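Local coordinates for FimU protein (Pseudomonas aeruginosa, PDB 4IPV) that probably serves as a GspH-family minor pilin of the inner membrane that takes part in type IV pilus assembly, at residues N9-A14 and G112-S117; S13-L18 and F102-N107; M21-R26 and G122-E127; I36-L41 and K48-G53. All coordinates share one frame; numbering follows the deposited sequence. Where two conformers were deposited one is given.

Contact 1 (N9-A14 and G112-S117)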
loop_
_atom_site.group_PDB
_atom_site.type_symbol
_atom_site.label_atom_id
_atom_site.label_comp_id
_atom_site.label_asym_id
_atom_site.label_seq_id
_atom_site.Cartn_x
_atom_site.Cartn_y
_atom_site.Cartn_z
ATOM N N ASN A 9 11.143 12.559 9.761
ATOM C CA ASN A 9 9.720 12.782 9.994
ATOM C C ASN A 9 8.910 12.548 8.729
ATOM O O ASN A 9 7.823 11.977 8.776
ATOM C CB ASN A 9 9.471 14.191 10.531
ATOM N N GLU A 10 9.455 12.969 7.592
ATOM C CA GLU A 10 8.757 12.843 6.319
ATOM C C GLU A 10 8.531 11.383 5.949
ATOM O O GLU A 10 7.442 11.004 5.521
ATOM C CB GLU A 10 9.535 13.544 5.207
ATOM N N LEU A 11 9.560 10.558 6.111
ATOM C CA LEU A 11 9.419 9.144 5.795
ATOM C C LEU A 11 8.480 8.432 6.780
ATOM O O LEU A 11 7.686 7.584 6.381
ATOM C CB LEU A 11 10.786 8.456 5.687
ATOM C CG LEU A 11 10.752 7.194 4.817
ATOM C CD1 LEU A 11 12.046 6.977 4.066
ATOM C CD2 LEU A 11 10.461 5.993 5.686
ATOM N N GLN A 12 8.548 8.794 8.057
ATOM C CA GLN A 12 7.631 8.243 9.048
ATOM C C GLN A 12 6.187 8.542 8.660
ATOM O O GLN A 12 5.332 7.647 8.665
ATOM C CB GLN A 12 7.932 8.831 10.425
ATOM C CG GLN A 12 7.017 8.303 11.507
ATOM C CD GLN A 12 7.293 6.852 11.844
ATOM O OE1 GLN A 12 8.446 6.425 11.881
ATOM N NE2 GLN A 12 6.240 6.091 12.102
ATOM N N SER A 13 5.915 9.803 8.329
ATOM C CA SER A 13 4.575 10.218 7.926
ATOM C C SER A 13 4.102 9.491 6.672
ATOM O O SER A 13 2.956 9.072 6.591
ATOM C CB SER A 13 4.510 11.733 7.710
ATOM O OG SER A 13 4.688 12.421 8.934
ATOM N N ALA A 14 4.990 9.338 5.695
ATOM C CA ALA A 14 4.646 8.648 4.461
ATOM C C ALA A 14 4.266 7.195 4.738
ATOM O O ALA A 14 3.238 6.698 4.253
ATOM C CB ALA A 14 5.823 8.716 3.496
ATOM N N GLY A 112 17.587 4.336 6.268
ATOM C CA GLY A 112 16.458 5.041 6.851
ATOM C C GLY A 112 15.100 4.613 6.330
ATOM O O GLY A 112 14.084 5.207 6.685
ATOM N N GLY A 113 15.074 3.589 5.485
ATOM C CA GLY A 113 13.830 3.175 4.860
ATOM C C GLY A 113 12.972 2.323 5.774
ATOM O O GLY A 113 13.417 1.874 6.833
ATOM N N ARG A 114 11.731 2.082 5.365
ATOM C CA ARG A 114 10.810 1.301 6.176
ATOM C C ARG A 114 10.159 0.196 5.357
ATOM O O ARG A 114 10.059 0.288 4.127
ATOM C CB ARG A 114 9.727 2.193 6.782
ATOM C CG ARG A 114 10.267 3.268 7.706
ATOM C CD ARG A 114 10.986 2.677 8.906
ATOM N NE ARG A 114 10.057 1.998 9.798
ATOM C CZ ARG A 114 9.299 2.621 10.696
ATOM N NH1 ARG A 114 9.369 3.940 10.824
ATOM N NH2 ARG A 114 8.476 1.921 11.462
ATOM N N VAL A 115 9.736 -0.856 6.048
ATOM C CA VAL A 115 9.066 -1.994 5.436
ATOM C C VAL A 115 7.640 -2.075 5.940
ATOM O O VAL A 115 7.403 -1.993 7.150
ATOM C CB VAL A 115 9.761 -3.318 5.804
ATOM C CG1 VAL A 115 9.010 -4.501 5.199
ATOM C CG2 VAL A 115 11.190 -3.313 5.338
ATOM N N LEU A 116 6.699 -2.237 5.017
ATOM C CA LEU A 116 5.317 -2.482 5.361
ATOM C C LEU A 116 4.949 -3.826 4.749
ATOM O O LEU A 116 5.035 -4.004 3.531
ATOM C CB LEU A 116 4.447 -1.360 4.800
ATOM C CG LEU A 116 3.101 -1.077 5.449
ATOM C CD1 LEU A 116 2.648 0.329 5.086
ATOM C CD2 LEU A 116 2.112 -2.104 4.969
ATOM N N SER A 117 4.553 -4.767 5.596
ATOM C CA SER A 117 4.272 -6.130 5.173
ATOM C C SER A 117 2.780 -6.429 5.222
ATOM O O SER A 117 2.038 -5.857 6.023
ATOM C CB SER A 117 5.013 -7.113 6.083
ATOM O OG SER A 117 4.526 -7.026 7.411
HETATM O O HOH W 1 7.015 3.555 13.195
#
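Leu11 and Gln12 of the first helical turns face Gly112, Gly113 and Arg114, helix 10-14 and strand 113-117 running almost parallel, 11° between their directions and 9.1 Å between their axes at closest. The apolar half belongs to Leu11. Its CB is directed at the strand, and with CG anti to the backbone N both methyls come up against it: Leu11 CD2 presses on Arg114 CG at 3.4 Å, while Leu11 CD1 lies 3.8 Å from Gly112 O. The polar half lies farther out. Arg114 folds back on itself, bent at chi2 and chi3, which brings its guanidinium back to the Gln12 carboxamide, which it meets at an angle. There Arg114 NH1 donates to Gln12 OE1 over 2.9 Å. The bond is rather bent (132° at the hydrogen), the oxygen lying at the edge of the guanidinium, almost in its plane, while the donor is tilted out of the carbonyl plane, and amide and guanidinium are turned 47° from each other. Water 1 adds a second link, accepting from Gln12 NE2 at 2.9 Å and from Arg114 NH2 at 2.8 Å. Arg114 NH2 also donates to Glu127 O, and Gln12 NE2 to Glu16 OE2, so both groups have further holds. The result is a polar bridge beside a small apolar contact, at the N-terminal end of the modelled long helix, where it lies on the antiparallel sheet of a type IV pilin-like fold.

Contact 2 (S13-L18 and F102-N107)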
loop_
_atom_site.group_PDB
_atom_site.type_symbol
_atom_site.label_atom_id
_atom_site.label_comp_id
_atom_site.label_asym_id
_atom_site.label_seq_id
_atom_site.Cartn_x
_atom_site.Cartn_y
_atom_site.Cartn_z
ATOM N N SER A 13 5.915 9.803 8.329
ATOM C CA SER A 13 4.575 10.218 7.926
ATOM C C SER A 13 4.102 9.491 6.672
ATOM O O SER A 13 2.956 9.072 6.591
ATOM C CB SER A 13 4.510 11.733 7.710
ATOM O OG SER A 13 4.688 12.421 8.934
ATOM N N ALA A 14 4.990 9.338 5.695
ATOM C CA ALA A 14 4.646 8.648 4.461
ATOM C C ALA A 14 4.266 7.195 4.738
ATOM O O ALA A 14 3.238 6.698 4.253
ATOM C CB ALA A 14 5.823 8.716 3.496
ATOM N N ALA A 15 5.094 6.508 5.524
ATOM C CA ALA A 15 4.812 5.125 5.878
ATOM C C ALA A 15 3.475 5.004 6.616
ATOM O O ALA A 15 2.701 4.076 6.358
ATOM C CB ALA A 15 5.934 4.544 6.710
ATOM N N GLU A 16 3.196 5.936 7.523
ATOM C CA GLU A 16 1.935 5.909 8.255
ATOM C C GLU A 16 0.744 6.164 7.348
ATOM O O GLU A 16 -0.308 5.553 7.531
ATOM C CB GLU A 16 1.961 6.929 9.390
ATOM C CG GLU A 16 2.887 6.502 10.502
ATOM C CD GLU A 16 3.009 7.519 11.607
ATOM O OE1 GLU A 16 2.469 8.639 11.474
ATOM O OE2 GLU A 16 3.659 7.197 12.621
ATOM N N GLU A 17 0.908 7.049 6.373
ATOM C CA GLU A 17 -0.183 7.332 5.446
ATOM C C GLU A 17 -0.489 6.131 4.549
ATOM O O GLU A 17 -1.653 5.793 4.315
ATOM C CB GLU A 17 0.149 8.561 4.605
ATOM C CG GLU A 17 0.070 9.841 5.418
ATOM C CD GLU A 17 0.687 11.034 4.728
ATOM O OE1 GLU A 17 0.755 11.043 3.485
ATOM O OE2 GLU A 17 1.115 11.971 5.440
ATOM N N LEU A 18 0.555 5.478 4.050
ATOM C CA LEU A 18 0.367 4.264 3.265
ATOM C C LEU A 18 -0.296 3.193 4.120
ATOM O O LEU A 18 -1.231 2.511 3.677
ATOM C CB LEU A 18 1.703 3.754 2.730
ATOM C CG LEU A 18 1.618 2.477 1.896
ATOM C CD1 LEU A 18 0.642 2.657 0.739
ATOM C CD2 LEU A 18 2.986 2.132 1.361
ATOM N N PHE A 102 6.148 -3.894 1.007
ATOM C CA PHE A 102 6.412 -2.548 0.502
ATOM C C PHE A 102 7.676 -1.976 1.121
ATOM O O PHE A 102 7.883 -2.075 2.330
ATOM C CB PHE A 102 5.265 -1.604 0.838
ATOM C CG PHE A 102 4.011 -1.873 0.066
ATOM C CD1 PHE A 102 3.054 -2.751 0.551
ATOM C CD2 PHE A 102 3.787 -1.250 -1.153
ATOM C CE1 PHE A 102 1.884 -2.996 -0.167
ATOM C CE2 PHE A 102 2.635 -1.493 -1.873
ATOM C CZ PHE A 102 1.678 -2.362 -1.384
ATOM N N ALA A 103 8.514 -1.368 0.288
ATOM C CA ALA A 103 9.668 -0.635 0.770
ATOM C C ALA A 103 9.413 0.841 0.568
ATOM O O ALA A 103 9.150 1.276 -0.554
ATOM C CB ALA A 103 10.909 -1.050 -0.002
ATOM N N ILE A 104 9.494 1.603 1.656
ATOM C CA ILE A 104 9.361 3.048 1.602
ATOM C C ILE A 104 10.769 3.600 1.755
ATOM O O ILE A 104 11.410 3.409 2.790
ATOM C CB ILE A 104 8.437 3.592 2.708
ATOM C CG1 ILE A 104 7.053 2.941 2.598
ATOM C CG2 ILE A 104 8.300 5.099 2.571
ATOM C CD1 ILE A 104 6.831 1.776 3.541
ATOM N N CYS A 105 11.265 4.230 0.693
ATOM C CA CYS A 105 12.648 4.689 0.645
ATOM C C CYS A 105 12.771 6.165 0.325
ATOM O O CYS A 105 11.914 6.735 -0.349
ATOM C CB CYS A 105 13.434 3.935 -0.424
ATOM S SG CYS A 105 13.751 2.195 -0.105
ATOM N N GLN A 106 13.861 6.762 0.784
ATOM C CA GLN A 106 14.237 8.111 0.396
ATOM C C GLN A 106 15.410 8.060 -0.583
ATOM O O GLN A 106 16.384 7.341 -0.357
ATOM C CB GLN A 106 14.655 8.906 1.631
ATOM C CG GLN A 106 15.054 10.347 1.345
ATOM C CD GLN A 106 13.865 11.219 1.016
ATOM O OE1 GLN A 106 13.428 11.284 -0.130
ATOM N NE2 GLN A 106 13.331 11.895 2.027
ATOM N N ASN A 107 15.298 8.801 -1.678
ATOM C CA ASN A 107 16.384 8.939 -2.650
ATOM C C ASN A 107 16.858 7.622 -3.253
ATOM O O ASN A 107 18.026 7.496 -3.614
ATOM C CB ASN A 107 17.582 9.675 -2.036
ATOM C CG ASN A 107 17.256 11.097 -1.637
ATOM O OD1 ASN A 107 16.655 11.846 -2.403
ATOM N ND2 ASN A 107 17.660 11.478 -0.431
#
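Ile104 projects from strand 102-106 toward Ala14, Ala15 and Leu18, part of the packing of the long N-terminal helix on the antiparallel sheet that marks the type IV pilin-like fold. Helix and strand run in roughly opposite directions, at 153°, with their axes 9.4 Å apart, and Ala15 and Ile104 have the nearest CA atoms, 6.6 Å from each other. From a CB directed at the helix the Ile104 side chain divides. CG2, placed anti to the backbone N, reaches the methyl of Ala14, with 4.5 Å between Ile104 CG2 and Ala14 CB. The other branch starts at CG1, which meets Leu18 CD2 at 4.3 Å. Its tip then swings away from a staggered position (chi2 98°) and sets Ile104 CD1 against Ala15 CB, again at 4.3 Å. Two small alanines and one longer leucine thus receive three different carbons of a single side chain, with no hydrogen bond across the contact. All five touching residues are buried. Leu116 of the neighbouring strand also packs on Ile104, Leu18 and Phe102, and the Phe102 ring makes an edge-to-face contact with Trp46. On the opposite side of the strand Cys105 is tied by a disulfide to Cys136. Leu18 CD2, already touching Ile104, also approaches the Phe102 ring obliquely, with Phe102 CD2 its nearest atom at 4.3 Å.

Contact 3 (M21-R26 and G122-E127)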
loop_
_atom_site.group_PDB
_atom_site.type_symbol
_atom_site.label_atom_id
_atom_site.label_comp_id
_atom_site.label_asym_id
_atom_site.label_seq_id
_atom_site.Cartn_x
_atom_site.Cartn_y
_atom_site.Cartn_z
ATOM N N MET A 21 -4.037 3.966 4.521
ATOM C CA MET A 21 -4.780 3.694 3.296
ATOM C C MET A 21 -5.001 2.200 3.094
ATOM O O MET A 21 -6.113 1.766 2.771
ATOM C CB MET A 21 -4.066 4.312 2.088
ATOM C CG MET A 21 -4.120 5.835 2.071
ATOM S SD MET A 21 -5.791 6.478 1.734
ATOM C CE MET A 21 -5.937 6.132 -0.032
ATOM N N LEU A 22 -3.954 1.405 3.283
ATOM C CA LEU A 22 -4.088 -0.047 3.162
ATOM C C LEU A 22 -5.080 -0.573 4.199
ATOM O O LEU A 22 -5.941 -1.408 3.880
ATOM C CB LEU A 22 -2.734 -0.729 3.353
ATOM C CG LEU A 22 -1.734 -0.578 2.207
ATOM C CD1 LEU A 22 -0.348 -0.982 2.667
ATOM C CD2 LEU A 22 -2.164 -1.414 1.006
ATOM N N GLN A 23 -4.962 -0.108 5.443
ATOM C CA GLN A 23 -5.871 -0.567 6.486
ATOM C C GLN A 23 -7.307 -0.195 6.163
ATOM O O GLN A 23 -8.223 -0.969 6.457
ATOM C CB GLN A 23 -5.491 -0.008 7.859
ATOM C CG GLN A 23 -4.071 -0.334 8.334
ATOM C CD GLN A 23 -3.898 -1.712 8.909
ATOM O OE1 GLN A 23 -2.789 -2.089 9.299
ATOM N NE2 GLN A 23 -4.979 -2.466 8.992
ATOM N N TYR A 24 -7.511 0.980 5.571
ATOM C CA TYR A 24 -8.859 1.437 5.260
ATOM C C TYR A 24 -9.473 0.563 4.177
ATOM O O TYR A 24 -10.639 0.200 4.255
ATOM C CB TYR A 24 -8.837 2.907 4.835
ATOM C CG TYR A 24 -10.189 3.452 4.459
ATOM C CD1 TYR A 24 -11.097 3.852 5.431
ATOM C CD2 TYR A 24 -10.561 3.569 3.122
ATOM C CE1 TYR A 24 -12.341 4.353 5.079
ATOM C CE2 TYR A 24 -11.797 4.064 2.768
ATOM C CZ TYR A 24 -12.676 4.455 3.744
ATOM O OH TYR A 24 -13.916 4.950 3.384
ATOM N N ALA A 25 -8.699 0.233 3.148
ATOM C CA ALA A 25 -9.203 -0.659 2.112
ATOM C C ALA A 25 -9.631 -2.005 2.705
ATOM O O ALA A 25 -10.723 -2.510 2.399
ATOM C CB ALA A 25 -8.161 -0.845 1.026
ATOM N N ARG A 26 -8.802 -2.567 3.577
ATOM C CA ARG A 26 -9.118 -3.839 4.211
ATOM C C ARG A 26 -10.354 -3.723 5.101
ATOM O O ARG A 26 -11.241 -4.580 5.058
ATOM C CB ARG A 26 -7.924 -4.343 5.031
ATOM C CG ARG A 26 -8.191 -5.674 5.691
ATOM C CD ARG A 26 -7.003 -6.181 6.495
ATOM N NE ARG A 26 -7.372 -7.391 7.221
ATOM C CZ ARG A 26 -7.996 -7.379 8.400
ATOM N NH1 ARG A 26 -8.306 -6.225 8.978
ATOM N NH2 ARG A 26 -8.317 -8.517 9.003
ATOM N N GLY A 122 -3.774 -11.405 5.414
ATOM C CA GLY A 122 -4.196 -10.052 5.107
ATOM C C GLY A 122 -3.804 -9.040 6.165
ATOM O O GLY A 122 -4.198 -7.880 6.090
ATOM N N ARG A 123 -3.011 -9.473 7.144
ATOM C CA ARG A 123 -2.580 -8.598 8.235
ATOM C C ARG A 123 -1.508 -7.613 7.775
ATOM O O ARG A 123 -0.445 -8.011 7.304
ATOM C CB ARG A 123 -2.044 -9.426 9.401
ATOM N N ILE A 124 -1.794 -6.326 7.934
ATOM C CA ILE A 124 -0.923 -5.245 7.490
ATOM C C ILE A 124 -0.096 -4.740 8.666
ATOM O O ILE A 124 -0.650 -4.397 9.710
ATOM C CB ILE A 124 -1.769 -4.078 6.951
ATOM C CG1 ILE A 124 -2.687 -4.556 5.826
ATOM C CG2 ILE A 124 -0.891 -2.948 6.480
ATOM C CD1 ILE A 124 -3.943 -3.712 5.687
ATOM N N GLN A 125 1.222 -4.700 8.504
ATOM C CA GLN A 125 2.111 -4.292 9.584
ATOM C C GLN A 125 3.218 -3.367 9.095
ATOM O O GLN A 125 3.994 -3.729 8.205
ATOM C CB GLN A 125 2.738 -5.523 10.239
ATOM N N LEU A 126 3.294 -2.170 9.667
ATOM C CA LEU A 126 4.438 -1.296 9.452
ATOM C C LEU A 126 5.533 -1.759 10.405
ATOM O O LEU A 126 5.396 -1.640 11.622
ATOM C CB LEU A 126 4.071 0.164 9.693
ATOM C CG LEU A 126 5.236 1.159 9.738
ATOM C CD1 LEU A 126 6.019 1.145 8.438
ATOM C CD2 LEU A 126 4.722 2.565 10.045
ATOM N N GLU A 127 6.596 -2.323 9.847
ATOM C CA GLU A 127 7.652 -2.939 10.632
ATOM C C GLU A 127 8.523 -1.886 11.304
ATOM O O GLU A 127 8.626 -0.763 10.817
ATOM C CB GLU A 127 8.507 -3.841 9.730
ATOM C CG GLU A 127 7.720 -4.937 9.018
ATOM C CD GLU A 127 7.225 -6.018 9.953
ATOM O OE1 GLU A 127 7.647 -6.039 11.129
ATOM O OE2 GLU A 127 6.416 -6.859 9.508
#
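Ile124 sets its side chain against Leu22, Gln23 and Arg26. The tip goes deepest: Ile124 CD1 lies 3.5 Å from the backbone oxygen Leu22 O and 4.0 Å from Leu22 CB, and Arg26 CD closes on that same methyl at 4.0 Å. On another flank the carboxamide of Gln23 lies along the isoleucine, Gln23 CD being 3.7 Å from Ile124 CB; a bend at chi2 (-80°) brings this end back to the strand although its CB starts off in another direction. Arg26 is stretched out from CG to NE and runs past Ile124 in the opposing direction, so that Arg26 CD reaches Gly122 O at 3.3 Å. Its polar end looks elsewhere, Arg26 NE donating to Gly92 O, a bond that should steady the long chain. Around this first shell stand the parts that hold it in place. Phe88 of strand 85-88 touches both Arg26 and Ile124, Leu116 touches Leu22 and Ile124, and strand 124-126 is bonded through Gln125 to the backbone of Ser117. Helix 21-26 and strand 124-126 are close to antiparallel, at 167°, with axes 9.4 Å apart. The arrangement belongs to the pilin-like fold, in which an edge strand of the four-stranded antiparallel sheet packs on the middle of the long helix.

Contact 4 (I36-L41 and K48-G53)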
loop_
_atom_site.group_PDB
_atom_site.type_symbol
_atom_site.label_atom_id
_atom_site.label_comp_id
_atom_site.label_asym_id
_atom_site.label_seq_id
_atom_site.Cartn_x
_atom_site.Cartn_y
_atom_site.Cartn_z
ATOM N N ILE A 36 -12.912 -4.905 -1.905
ATOM C CA ILE A 36 -12.554 -3.500 -2.017
ATOM C C ILE A 36 -11.065 -3.422 -2.312
ATOM O O ILE A 36 -10.255 -4.098 -1.674
ATOM C CB ILE A 36 -12.895 -2.705 -0.743
ATOM C CG1 ILE A 36 -14.400 -2.709 -0.488
ATOM C CG2 ILE A 36 -12.365 -1.269 -0.857
ATOM C CD1 ILE A 36 -15.229 -1.988 -1.545
ATOM N N SER A 37 -10.716 -2.619 -3.312
ATOM C CA SER A 37 -9.351 -2.561 -3.796
ATOM C C SER A 37 -8.690 -1.234 -3.496
ATOM O O SER A 37 -9.333 -0.242 -3.147
ATOM C CB SER A 37 -9.314 -2.819 -5.309
ATOM O OG SER A 37 -9.838 -4.102 -5.618
ATOM N N ILE A 38 -7.371 -1.242 -3.632
ATOM C CA ILE A 38 -6.577 -0.030 -3.531
ATOM C C ILE A 38 -5.576 -0.047 -4.684
ATOM O O ILE A 38 -4.977 -1.083 -4.986
ATOM C CB ILE A 38 -5.901 0.102 -2.138
ATOM C CG1 ILE A 38 -4.992 1.332 -2.088
ATOM C CG2 ILE A 38 -5.171 -1.184 -1.761
ATOM C CD1 ILE A 38 -4.479 1.653 -0.697
ATOM N N GLN A 39 -5.442 1.078 -5.373
ATOM C CA GLN A 39 -4.658 1.126 -6.598
ATOM C C GLN A 39 -3.683 2.301 -6.595
ATOM O O GLN A 39 -4.070 3.434 -6.272
ATOM C CB GLN A 39 -5.597 1.230 -7.799
ATOM C CG GLN A 39 -4.885 1.212 -9.145
ATOM C CD GLN A 39 -5.866 1.205 -10.280
ATOM O OE1 GLN A 39 -6.824 1.979 -10.290
ATOM N NE2 GLN A 39 -5.664 0.300 -11.226
ATOM N N ALA A 40 -2.431 2.019 -6.956
ATOM C CA ALA A 40 -1.432 3.058 -7.201
ATOM C C ALA A 40 -1.667 3.622 -8.594
ATOM O O ALA A 40 -1.635 2.890 -9.579
ATOM C CB ALA A 40 -0.029 2.490 -7.104
ATOM N N LEU A 41 -1.915 4.920 -8.675
ATOM C CA LEU A 41 -2.303 5.535 -9.936
ATOM C C LEU A 41 -1.143 5.811 -10.896
ATOM O O LEU A 41 -1.362 5.961 -12.094
ATOM C CB LEU A 41 -3.089 6.813 -9.669
ATOM C CG LEU A 41 -4.345 6.600 -8.814
ATOM C CD1 LEU A 41 -4.957 7.939 -8.451
ATOM C CD2 LEU A 41 -5.356 5.719 -9.546
ATOM N N LYS A 48 2.691 7.918 -5.052
ATOM C CA LYS A 48 2.428 8.916 -6.099
ATOM C C LYS A 48 0.946 9.051 -6.404
ATOM O O LYS A 48 0.577 9.569 -7.456
ATOM C CB LYS A 48 3.216 8.596 -7.379
ATOM C CG LYS A 48 4.730 8.570 -7.193
ATOM C CD LYS A 48 5.292 9.955 -6.965
ATOM C CE LYS A 48 6.817 9.956 -6.966
ATOM N NZ LYS A 48 7.376 9.192 -5.805
ATOM N N GLY A 49 0.103 8.587 -5.490
ATOM C CA GLY A 49 -1.337 8.727 -5.646
ATOM C C GLY A 49 -2.032 7.390 -5.506
ATOM O O GLY A 49 -1.611 6.393 -6.100
ATOM N N LEU A 50 -3.113 7.366 -4.730
ATOM C CA LEU A 50 -3.881 6.144 -4.494
ATOM C C LEU A 50 -5.376 6.383 -4.586
ATOM O O LEU A 50 -5.864 7.465 -4.258
ATOM C CB LEU A 50 -3.611 5.589 -3.091
ATOM C CG LEU A 50 -2.167 5.216 -2.770
ATOM C CD1 LEU A 50 -1.931 5.120 -1.267
ATOM C CD2 LEU A 50 -1.841 3.903 -3.422
ATOM N N SER A 51 -6.090 5.349 -5.012
ATOM C CA SER A 51 -7.550 5.327 -4.967
ATOM C C SER A 51 -7.983 4.044 -4.300
ATOM O O SER A 51 -7.331 3.019 -4.449
ATOM C CB SER A 51 -8.150 5.370 -6.369
ATOM O OG SER A 51 -8.175 6.687 -6.880
ATOM N N ILE A 52 -9.083 4.112 -3.552
ATOM C CA ILE A 52 -9.660 2.955 -2.890
ATOM C C ILE A 52 -11.107 2.821 -3.312
ATOM O O ILE A 52 -11.838 3.808 -3.354
ATOM C CB ILE A 52 -9.602 3.116 -1.363
ATOM C CG1 ILE A 52 -8.143 3.107 -0.919
ATOM C CG2 ILE A 52 -10.389 2.011 -0.665
ATOM C CD1 ILE A 52 -7.971 3.330 0.557
ATOM N N GLY A 53 -11.519 1.604 -3.648
ATOM C CA GLY A 53 -12.904 1.349 -3.988
ATOM C C GLY A 53 -13.056 0.103 -4.831
ATOM O O GLY A 53 -12.175 -0.736 -4.858
#
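Ser37 and Gly53, like Gln39 and Ser51 further along, form the hydrogen-bonded pairs of an antiparallel hairpin, joined by two backbone bonds a pair, each residue donating one and accepting one. Ser37 N donates to Gly53 O at 2.8 Å, Gln39 N to Ser51 O at 2.9 Å, and the return bonds run from Gly53 N to Ser37 O and from Ser51 N to Gln39 O. Beyond them Leu41 N donates to Gly49 O at 3.0 Å, a nearly straight bond (172° at the hydrogen) whose donor nevertheless stands above the carbonyl plane. Weaker CA-H...O contacts fill the intervals, as between Ile52 CA and Ser37 O at 3.2 Å. The apolar contacts lie mainly on the face carrying Ile38, Ala40, Leu50 and Ile52. Ile38 CG1, anti to the backbone N (chi1 176°), runs next to Ile52 CG1 at 3.8 Å. Leu50 CD2 bends in to within 4.3 Å of Ala40 CB. Ile36 CG2 meets Ile52 CG2 at 3.8 Å, the side chains crossing nearly at right angles. Met21 of the helix packs on Ile38, Leu50 and Ile52. The other face is mixed: Ser37 OG bonds Thr87 OG1 and Gln39 NE2 donates to Gly58 O, while Leu41 CD1 lies 3.8 Å from Ser51 OG and Leu55 and Ile60 pack nearby. The chemistry implies a two-faced hairpin, apolar toward the helix and mixed on the reverse.

Overall arrangement
From the N terminus, helix 10-32 supplies the first segments of contacts 1, 2 and 3 in turn. Contact 1 closes a loop back to strand 109-118, contact 2 a shorter one to strand 100-106 from an overlapping part of the helix, and contact 3 one to strand 124-126; the loop of contact 3 crosses those of both others. These three fix the helix along one antiparallel sheet, and contacts 1 and 2 sit only about 4 Å apart, centre to centre. Contact 4 is a local hairpin, enclosed by all three larger loops. It belongs to a second sheet, and segment 21-26 touches both 36-41 and 48-53, so the helix packs against both sheets.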